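Local atomic coordinates of glycosyl hydrolase (Rhizobium leguminosarum bv. trifolii, PDB entry 5NDX), a protein that is a bacterial orthologue of human alpha-L-iduronidase and probably hydrolyses O-glycosidic bonds as a member of glycosyl hydrolase family 39. Residues F94-F104 with R115-T123; F192-D200 with V245-L256. The protein carries 2 engineered substitutions. All blocks are in the same frame, centred on the assembly; numbering follows the deposited sequence.

Contact 1: F94-F104 with R115-T123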
# COMPACT_ATOMS: atom_id res chain seq x y z
N PHE A 94 0.64 11.77 8.84
CA PHE A 94 1.00 11.99 10.24
C PHE A 94 -0.24 12.39 11.02
O PHE A 94 -0.70 13.54 10.91
CB PHE A 94 2.06 13.12 10.33
CG PHE A 94 2.85 13.16 11.61
CD1 PHE A 94 2.22 13.30 12.84
CD2 PHE A 94 4.22 13.10 11.59
CE1 PHE A 94 2.96 13.32 14.02
CE2 PHE A 94 4.96 13.13 12.77
CZ PHE A 94 4.33 13.25 13.97
N GLU A 95 -0.79 11.45 11.77
CA GLU A 95 -1.91 11.74 12.64
C GLU A 95 -1.35 12.40 13.89
O GLU A 95 -0.44 11.83 14.54
CB GLU A 95 -2.67 10.48 13.04
CG GLU A 95 -3.19 9.69 11.85
CD GLU A 95 -3.74 8.35 12.27
OE1 GLU A 95 -2.93 7.39 12.45
OE2 GLU A 95 -4.98 8.29 12.47
N LEU A 96 -1.87 13.57 14.20
CA LEU A 96 -1.41 14.33 15.37
C LEU A 96 -2.13 13.73 16.60
O LEU A 96 -3.16 14.22 17.03
CB LEU A 96 -1.70 15.81 15.18
CG LEU A 96 -0.87 16.43 14.05
CD1 LEU A 96 -1.34 17.83 13.69
CD2 LEU A 96 0.62 16.42 14.34
N MET A 97 -1.55 12.67 17.14
CA MET A 97 -2.28 11.75 17.95
C MET A 97 -1.36 11.04 18.90
O MET A 97 -0.24 10.64 18.56
CB MET A 97 -2.92 10.76 16.98
CG MET A 97 -3.46 9.46 17.52
SD MET A 97 -3.99 8.34 16.16
CE MET A 97 -4.79 7.11 17.18
N GLY A 98 -1.89 10.84 20.11
CA GLY A 98 -1.14 10.24 21.21
C GLY A 98 -1.03 11.26 22.33
O GLY A 98 -1.46 12.42 22.19
N ASN A 99 -0.43 10.85 23.44
CA ASN A 99 -0.48 11.65 24.68
C ASN A 99 0.81 11.46 25.46
O ASN A 99 0.91 10.56 26.29
CB ASN A 99 -1.69 11.22 25.52
CG ASN A 99 -1.93 12.14 26.71
OD1 ASN A 99 -1.23 13.14 26.93
ND2 ASN A 99 -2.95 11.83 27.48
N PRO A 100 1.81 12.29 25.17
CA PRO A 100 3.12 12.03 25.77
C PRO A 100 3.08 12.08 27.32
O PRO A 100 2.66 13.08 27.87
CB PRO A 100 3.99 13.14 25.22
CG PRO A 100 3.27 13.62 23.98
CD PRO A 100 1.83 13.50 24.34
N SER A 101 3.50 10.98 27.95
CA SER A 101 3.49 10.80 29.40
C SER A 101 2.11 11.08 30.01
O SER A 101 2.05 11.62 31.09
CB SER A 101 4.54 11.70 30.05
OG SER A 101 5.83 11.48 29.54
N GLY A 102 1.02 10.78 29.31
CA GLY A 102 -0.33 11.12 29.79
C GLY A 102 -0.60 12.59 30.14
O GLY A 102 -1.56 12.89 30.81
N LEU A 103 0.21 13.52 29.67
CA LEU A 103 0.10 14.93 30.08
C LEU A 103 -1.18 15.63 29.71
O LEU A 103 -1.51 16.61 30.35
CB LEU A 103 1.21 15.76 29.45
CG LEU A 103 2.49 15.99 30.24
CD1 LEU A 103 2.97 14.73 30.93
CD2 LEU A 103 3.52 16.55 29.28
N PHE A 104 -1.85 15.21 28.65
CA PHE A 104 -3.04 15.91 28.17
C PHE A 104 -4.27 15.23 28.78
O PHE A 104 -4.42 14.03 28.67
CB PHE A 104 -3.03 15.98 26.64
CG PHE A 104 -1.93 16.87 26.11
CD1 PHE A 104 -0.64 16.37 25.94
CD2 PHE A 104 -2.16 18.20 25.85
CE1 PHE A 104 0.40 17.19 25.51
CE2 PHE A 104 -1.13 19.03 25.42
CZ PHE A 104 0.15 18.53 25.24
N ARG A 115 -0.43 24.24 25.02
CA ARG A 115 0.65 23.28 25.14
C ARG A 115 0.66 22.26 23.93
O ARG A 115 1.72 21.93 23.39
CB ARG A 115 0.50 22.57 26.49
CG ARG A 115 1.61 21.62 26.89
CD ARG A 115 1.72 21.35 28.41
NE ARG A 115 2.78 20.36 28.70
CZ ARG A 115 4.11 20.55 28.54
NH1 ARG A 115 4.61 21.72 28.10
NH2 ARG A 115 4.98 19.58 28.82
N TRP A 116 -0.53 21.82 23.51
CA TRP A 116 -0.70 20.97 22.33
C TRP A 116 -0.24 21.69 21.07
O TRP A 116 0.55 21.13 20.30
CB TRP A 116 -2.16 20.50 22.16
CG TRP A 116 -2.28 19.48 21.08
CD1 TRP A 116 -2.64 19.70 19.78
CD2 TRP A 116 -1.99 18.08 21.19
NE1 TRP A 116 -2.63 18.52 19.08
CE2 TRP A 116 -2.21 17.51 19.91
CE3 TRP A 116 -1.55 17.26 22.23
CZ2 TRP A 116 -2.02 16.14 19.65
CZ3 TRP A 116 -1.39 15.88 21.98
CH2 TRP A 116 -1.63 15.34 20.70
N ARG A 117 -0.69 22.93 20.88
CA ARG A 117 -0.20 23.79 19.80
C ARG A 117 1.33 23.81 19.78
O ARG A 117 1.98 23.64 18.71
CB ARG A 117 -0.78 25.19 19.90
CG ARG A 117 -0.25 26.19 18.87
CD ARG A 117 -0.27 27.64 19.38
NE ARG A 117 0.54 27.83 20.60
CZ ARG A 117 0.38 28.82 21.50
NH1 ARG A 117 -0.56 29.77 21.36
NH2 ARG A 117 1.15 28.87 22.58
N ASP A 118 1.91 23.96 20.96
CA ASP A 118 3.37 24.07 21.05
C ASP A 118 4.05 22.74 20.72
O ASP A 118 5.11 22.76 20.14
CB ASP A 118 3.81 24.55 22.43
CG ASP A 118 3.41 26.02 22.71
OD1 ASP A 118 3.09 26.80 21.78
OD2 ASP A 118 3.46 26.38 23.89
N LEU A 119 3.45 21.62 21.10
CA LEU A 119 3.95 20.29 20.72
C LEU A 119 4.00 20.12 19.17
O LEU A 119 5.01 19.74 18.60
CB LEU A 119 3.09 19.22 21.39
CG LEU A 119 3.27 17.80 20.85
CD1 LEU A 119 4.71 17.35 21.05
CD2 LEU A 119 2.28 16.91 21.55
N VAL A 120 2.92 20.53 18.51
CA VAL A 120 2.82 20.44 17.05
C VAL A 120 3.89 21.32 16.42
O VAL A 120 4.65 20.90 15.52
CB VAL A 120 1.38 20.76 16.57
CG1 VAL A 120 1.29 20.83 15.05
CG2 VAL A 120 0.39 19.72 17.10
N THR A 121 4.00 22.54 16.92
CA THR A 121 5.04 23.46 16.44
C THR A 121 6.42 22.87 16.64
O THR A 121 7.22 22.88 15.70
CB THR A 121 4.91 24.85 17.13
OG1 THR A 121 3.69 25.46 16.71
CG2 THR A 121 6.07 25.77 16.74
N ALA A 122 6.70 22.35 17.84
CA ALA A 122 8.01 21.75 18.10
C ALA A 122 8.33 20.54 17.15
O ALA A 122 9.50 20.33 16.72
CB ALA A 122 8.12 21.34 19.57
N THR A 123 7.29 19.78 16.82
CA THR A 123 7.42 18.62 15.93
C THR A 123 7.88 19.05 14.56
O THR A 123 8.88 18.56 14.03
CB THR A 123 6.06 17.89 15.79
OG1 THR A 123 5.56 17.55 17.08
CG2 THR A 123 6.20 16.64 14.96

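Contact 2: F192-D200 with V245-L256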
# COMPACT_ATOMS: atom_id res chain seq x y z
N PHE A 192 -17.99 14.48 13.11
CA PHE A 192 -17.78 14.86 11.73
C PHE A 192 -18.56 16.13 11.44
O PHE A 192 -18.00 17.08 10.97
CB PHE A 192 -18.14 13.75 10.75
CG PHE A 192 -18.06 14.18 9.31
CD1 PHE A 192 -19.16 14.77 8.67
CD2 PHE A 192 -16.89 13.99 8.58
CE1 PHE A 192 -19.08 15.19 7.34
CE2 PHE A 192 -16.80 14.42 7.26
CZ PHE A 192 -17.89 15.02 6.63
N ARG A 193 -19.85 16.11 11.73
CA ARG A 193 -20.71 17.27 11.47
C ARG A 193 -20.23 18.49 12.20
O ARG A 193 -20.20 19.58 11.62
CB ARG A 193 -22.16 16.97 11.83
CG ARG A 193 -22.78 16.00 10.85
CD ARG A 193 -24.29 15.83 11.02
NE ARG A 193 -24.55 14.67 11.86
CZ ARG A 193 -24.99 14.66 13.12
NH1 ARG A 193 -25.14 13.50 13.74
NH2 ARG A 193 -25.28 15.78 13.78
N ALA A 194 -19.80 18.29 13.43
CA ALA A 194 -19.27 19.40 14.23
C ALA A 194 -18.01 20.01 13.63
O ALA A 194 -17.86 21.24 13.64
CB ALA A 194 -19.00 18.94 15.65
N LEU A 195 -17.10 19.20 13.10
CA LEU A 195 -15.84 19.78 12.60
C LEU A 195 -16.10 20.57 11.33
O LEU A 195 -15.50 21.61 11.07
CB LEU A 195 -14.80 18.70 12.38
CG LEU A 195 -13.28 18.99 12.31
CD1 LEU A 195 -12.68 18.73 10.94
CD2 LEU A 195 -12.82 20.33 12.84
N MET A 196 -17.00 20.04 10.51
CA MET A 196 -17.37 20.69 9.28
C MET A 196 -18.03 22.06 9.57
O MET A 196 -17.68 23.04 8.92
CB MET A 196 -18.32 19.78 8.48
CG MET A 196 -17.68 18.44 8.05
SD MET A 196 -15.94 18.48 7.52
CE MET A 196 -16.33 18.92 5.90
N ALA A 197 -18.96 22.09 10.53
CA ALA A 197 -19.57 23.36 10.99
C ALA A 197 -18.49 24.32 11.48
O ALA A 197 -18.40 25.45 11.03
CB ALA A 197 -20.62 23.10 12.08
N HIS A 198 -17.62 23.81 12.36
CA HIS A 198 -16.50 24.62 12.86
C HIS A 198 -15.59 25.17 11.79
O HIS A 198 -15.16 26.33 11.89
CB HIS A 198 -15.69 23.80 13.85
CG HIS A 198 -14.69 24.60 14.61
ND1 HIS A 198 -13.34 24.48 14.40
CD2 HIS A 198 -14.84 25.54 15.58
CE1 HIS A 198 -12.70 25.31 15.19
NE2 HIS A 198 -13.59 25.97 15.92
N CYS A 199 -15.25 24.37 10.78
CA CYS A 199 -14.35 24.83 9.71
C CYS A 199 -15.05 25.69 8.66
O CYS A 199 -14.39 26.41 7.94
CB CYS A 199 -13.65 23.63 9.02
SG CYS A 199 -12.43 22.82 10.09
N ASP A 200 -16.37 25.60 8.58
CA ASP A 200 -17.14 26.40 7.64
C ASP A 200 -17.44 27.84 8.15
O ASP A 200 -16.91 28.79 7.63
CB ASP A 200 -18.44 25.68 7.32
CG ASP A 200 -19.24 26.38 6.25
OD1 ASP A 200 -18.69 27.14 5.46
OD2 ASP A 200 -20.42 26.12 6.17
N VAL A 245 -21.74 11.55 1.95
CA VAL A 245 -21.01 12.57 2.75
C VAL A 245 -20.79 13.81 1.89
O VAL A 245 -21.01 14.96 2.32
CB VAL A 245 -19.68 12.02 3.30
CG1 VAL A 245 -18.84 13.10 3.99
CG2 VAL A 245 -19.94 10.87 4.26
N VAL A 246 -20.38 13.59 0.67
CA VAL A 246 -20.22 14.70 -0.26
C VAL A 246 -21.57 15.46 -0.44
O VAL A 246 -21.59 16.68 -0.39
CB VAL A 246 -19.62 14.23 -1.60
CG1 VAL A 246 -19.65 15.34 -2.65
CG2 VAL A 246 -18.17 13.77 -1.41
N ASP A 247 -22.69 14.76 -0.60
CA ASP A 247 -24.01 15.40 -0.69
C ASP A 247 -24.34 16.25 0.54
O ASP A 247 -24.88 17.33 0.41
CB ASP A 247 -25.14 14.39 -0.87
CG ASP A 247 -25.16 13.75 -2.24
OD1 ASP A 247 -24.61 14.35 -3.19
OD2 ASP A 247 -25.73 12.65 -2.37
N TYR A 248 -24.00 15.74 1.72
CA TYR A 248 -24.14 16.47 2.94
C TYR A 248 -23.34 17.76 2.91
O TYR A 248 -23.84 18.81 3.34
CB TYR A 248 -23.75 15.60 4.12
CG TYR A 248 -23.82 16.32 5.43
CD1 TYR A 248 -22.73 17.07 5.89
CD2 TYR A 248 -24.97 16.23 6.25
CE1 TYR A 248 -22.80 17.76 7.11
CE2 TYR A 248 -25.04 16.91 7.47
CZ TYR A 248 -23.97 17.69 7.89
OH TYR A 248 -24.03 18.34 9.12
N LEU A 249 -22.12 17.71 2.41
CA LEU A 249 -21.31 18.91 2.29
C LEU A 249 -21.86 19.88 1.25
O LEU A 249 -21.82 21.08 1.50
CB LEU A 249 -19.85 18.60 1.92
CG LEU A 249 -19.07 17.73 2.90
CD1 LEU A 249 -17.75 17.28 2.30
CD2 LEU A 249 -18.82 18.45 4.20
N LYS A 250 -22.32 19.38 0.11
CA LYS A 250 -22.84 20.25 -0.93
C LYS A 250 -24.05 21.05 -0.39
O LYS A 250 -24.14 22.22 -0.64
CB LYS A 250 -23.24 19.49 -2.20
CG LYS A 250 -22.10 19.01 -3.10
CD LYS A 250 -22.66 18.39 -4.40
CE LYS A 250 -21.62 17.64 -5.24
NZ LYS A 250 -20.38 18.40 -5.63
N GLU A 251 -24.91 20.40 0.39
CA GLU A 251 -26.12 21.01 0.92
C GLU A 251 -25.82 21.96 2.08
O GLU A 251 -26.29 23.08 2.08
CB GLU A 251 -27.10 19.95 1.39
CG GLU A 251 -28.56 20.43 1.41
CD GLU A 251 -29.39 19.69 2.45
OE1 GLU A 251 -30.16 18.76 2.10
OE2 GLU A 251 -29.25 20.03 3.64
N HIS A 252 -25.03 21.50 3.06
CA HIS A 252 -24.80 22.25 4.30
C HIS A 252 -23.56 23.11 4.38
O HIS A 252 -23.52 24.01 5.19
CB HIS A 252 -24.76 21.30 5.48
CG HIS A 252 -26.08 20.70 5.77
ND1 HIS A 252 -26.35 19.36 5.60
CD2 HIS A 252 -27.24 21.27 6.18
CE1 HIS A 252 -27.61 19.13 5.92
NE2 HIS A 252 -28.17 20.27 6.27
N HIS A 253 -22.52 22.76 3.62
CA HIS A 253 -21.24 23.47 3.71
C HIS A 253 -20.63 23.57 2.32
O HIS A 253 -19.52 23.08 2.09
CB HIS A 253 -20.27 22.78 4.69
CG HIS A 253 -20.81 22.57 6.07
ND1 HIS A 253 -21.20 21.33 6.54
CD2 HIS A 253 -21.06 23.44 7.08
CE1 HIS A 253 -21.62 21.43 7.79
NE2 HIS A 253 -21.56 22.71 8.13
N PRO A 254 -21.35 24.22 1.38
CA PRO A 254 -20.91 24.25 -0.02
C PRO A 254 -19.50 24.78 -0.24
O PRO A 254 -18.85 24.38 -1.19
CB PRO A 254 -21.95 25.17 -0.71
CG PRO A 254 -22.61 25.95 0.40
CD PRO A 254 -22.59 25.01 1.59
N ARG A 255 -19.01 25.64 0.65
CA ARG A 255 -17.64 26.16 0.53
C ARG A 255 -16.58 25.06 0.72
O ARG A 255 -15.47 25.23 0.27
CB ARG A 255 -17.40 27.30 1.54
CG ARG A 255 -16.17 28.14 1.22
CD ARG A 255 -15.97 29.41 2.09
NE ARG A 255 -15.05 29.20 3.24
CZ ARG A 255 -15.43 28.79 4.46
NH1 ARG A 255 -16.71 28.55 4.71
NH2 ARG A 255 -14.53 28.62 5.43
N LEU A 256 -16.90 24.00 1.45
CA LEU A 256 -15.99 22.88 1.68
C LEU A 256 -16.15 21.69 0.70
O LEU A 256 -15.27 20.85 0.63
CB LEU A 256 -16.14 22.36 3.11
CG LEU A 256 -16.02 23.41 4.24
CD1 LEU A 256 -16.32 22.75 5.57
CD2 LEU A 256 -14.68 24.13 4.32
O HOH W 1 -20.09 26.60 3.13

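Contact 1: F94-F104 with R115-T123
Trp-116 stands edge-on against the ring of Phe-104: CE3 of the indole sits over the centre of the phenyl face, the planes are at 90°, and the centroid of its six-membered ring lies 4.9 Å from that of the phenyl. This is a T-shaped pair with the tryptophan as the edge. Because chi1 (-172°) sets CG anti to the backbone N, the indole is sent from helix 110-131 to the backbone of 96-98 and carries its far rim there. Its CH2 comes 3.3 Å from the carbonyl O of Gly-98 and CZ2 3.4 Å from that of Leu-96, both oxygens near the indole plane. The Leu-96 oxygen is taken by the hydroxyl of Tyr-162, and Leu-119 CD2 covers part of one indole face. In the TIM barrel of this enzyme, the segment 94-104 leaves strand 91-95 and forms the loop that leads into helix 110-131, so the contact folds a beta-alpha loop back on its own helix. That loop is braced from within: Asn-99 OD1 takes the N-H of Phe-104 at 2.8 Å, nearly straight at 164° and on a lone pair, while its ND2 reaches Phe-104 O. Arg-115 runs extended past Phe-104, its CG 3.8 Å from Phe-104 CZ, and brings the edge of its guanidinium to Leu-103 CD2. Were Phe-104 an alanine, the CE3 edge of Trp-116 would probably lose the face it packs on and the Arg-115 methylenes their neighbour. Farther along the helix, Leu-96 CD1 meets Val-120 CG1 at 4.2 Å, and Thr-123 turns its methyl CG2 to Phe-94 CZ, while its OG1 bonds back to Leu-119 O.

Contact 2: F192-D200 with V245-L256
Helices 192-200 and 245-252 run in roughly the same direction, 36° apart with axes 11.8 Å from each other at closest approach, and the chain beyond the second helix swings in to meet the end of the first. Toward the N-terminal part of 192-200, Phe-192 points its CZ at Val-245 CG1, 3.4 Å away, and takes Met-196 CG over one face. Arg-193 lays its CG and CD against the hydroxyl end of Tyr-248, crossing it at about a right angle, while its NE bonds to Leu-188 O. These are neighbouring outer helices of the TIM barrel, following strands 179-184 and 216-219; Phe-192, Met-196 and Leu-249 all also touch Ile-217 of the latter. His-253, the first residue to leave helical angles, turns its ring inward between the helices. Met-196 CB makes an off-centre CH-pi contact with it, 4.1 Å from the centroid. Ala-197 CA lies 3.5 Å from His-253 NE2, and Asp-200 OD2 comes in at the edge near CD2, the carboxylate almost perpendicular to the imidazole at 86°. The buried ND1 has no partner in the model. Leu-256 CD1 lies 3.6 Å from Met-196 O. Arg-255 bends at chi3 (95°), which turns its guanidinium back to the C-terminal end of helix 190-200: NH1 pairs with Asp-200 OD1 in a salt bridge at 2.5 Å, unusually short and of doubtful exact value, and donates to Asp-200 O at 2.9 Å, and NH2 adds weak bonds to Cys-199 O and Asp-200 O. One water joins the ends again, donating to Asp-200 OD1 and accepting from Arg-255 N.

How the contacts relate
Both contacts belong to the same TIM barrel, and both segments of contact 1 precede those of contact 2 in the sequence. Their centres are about 27 Å apart and their nearest atoms about 12 Å. Helix 155-171 lies between: Trp-116 and Val-120 of contact 1 pack on it, and so do Leu-195 and His-198 of contact 2. Contact 1 joins the end of the third strand and the loop after it to the following helix; contact 2 joins the helices after the fifth and sixth. With Met-97 about 7 Å from a bound ligand, side chain to ligand, against about 12 Å for Phe-192, contact 1 holds a loop on the ligand-bearing side; contact 2 packs outer helices.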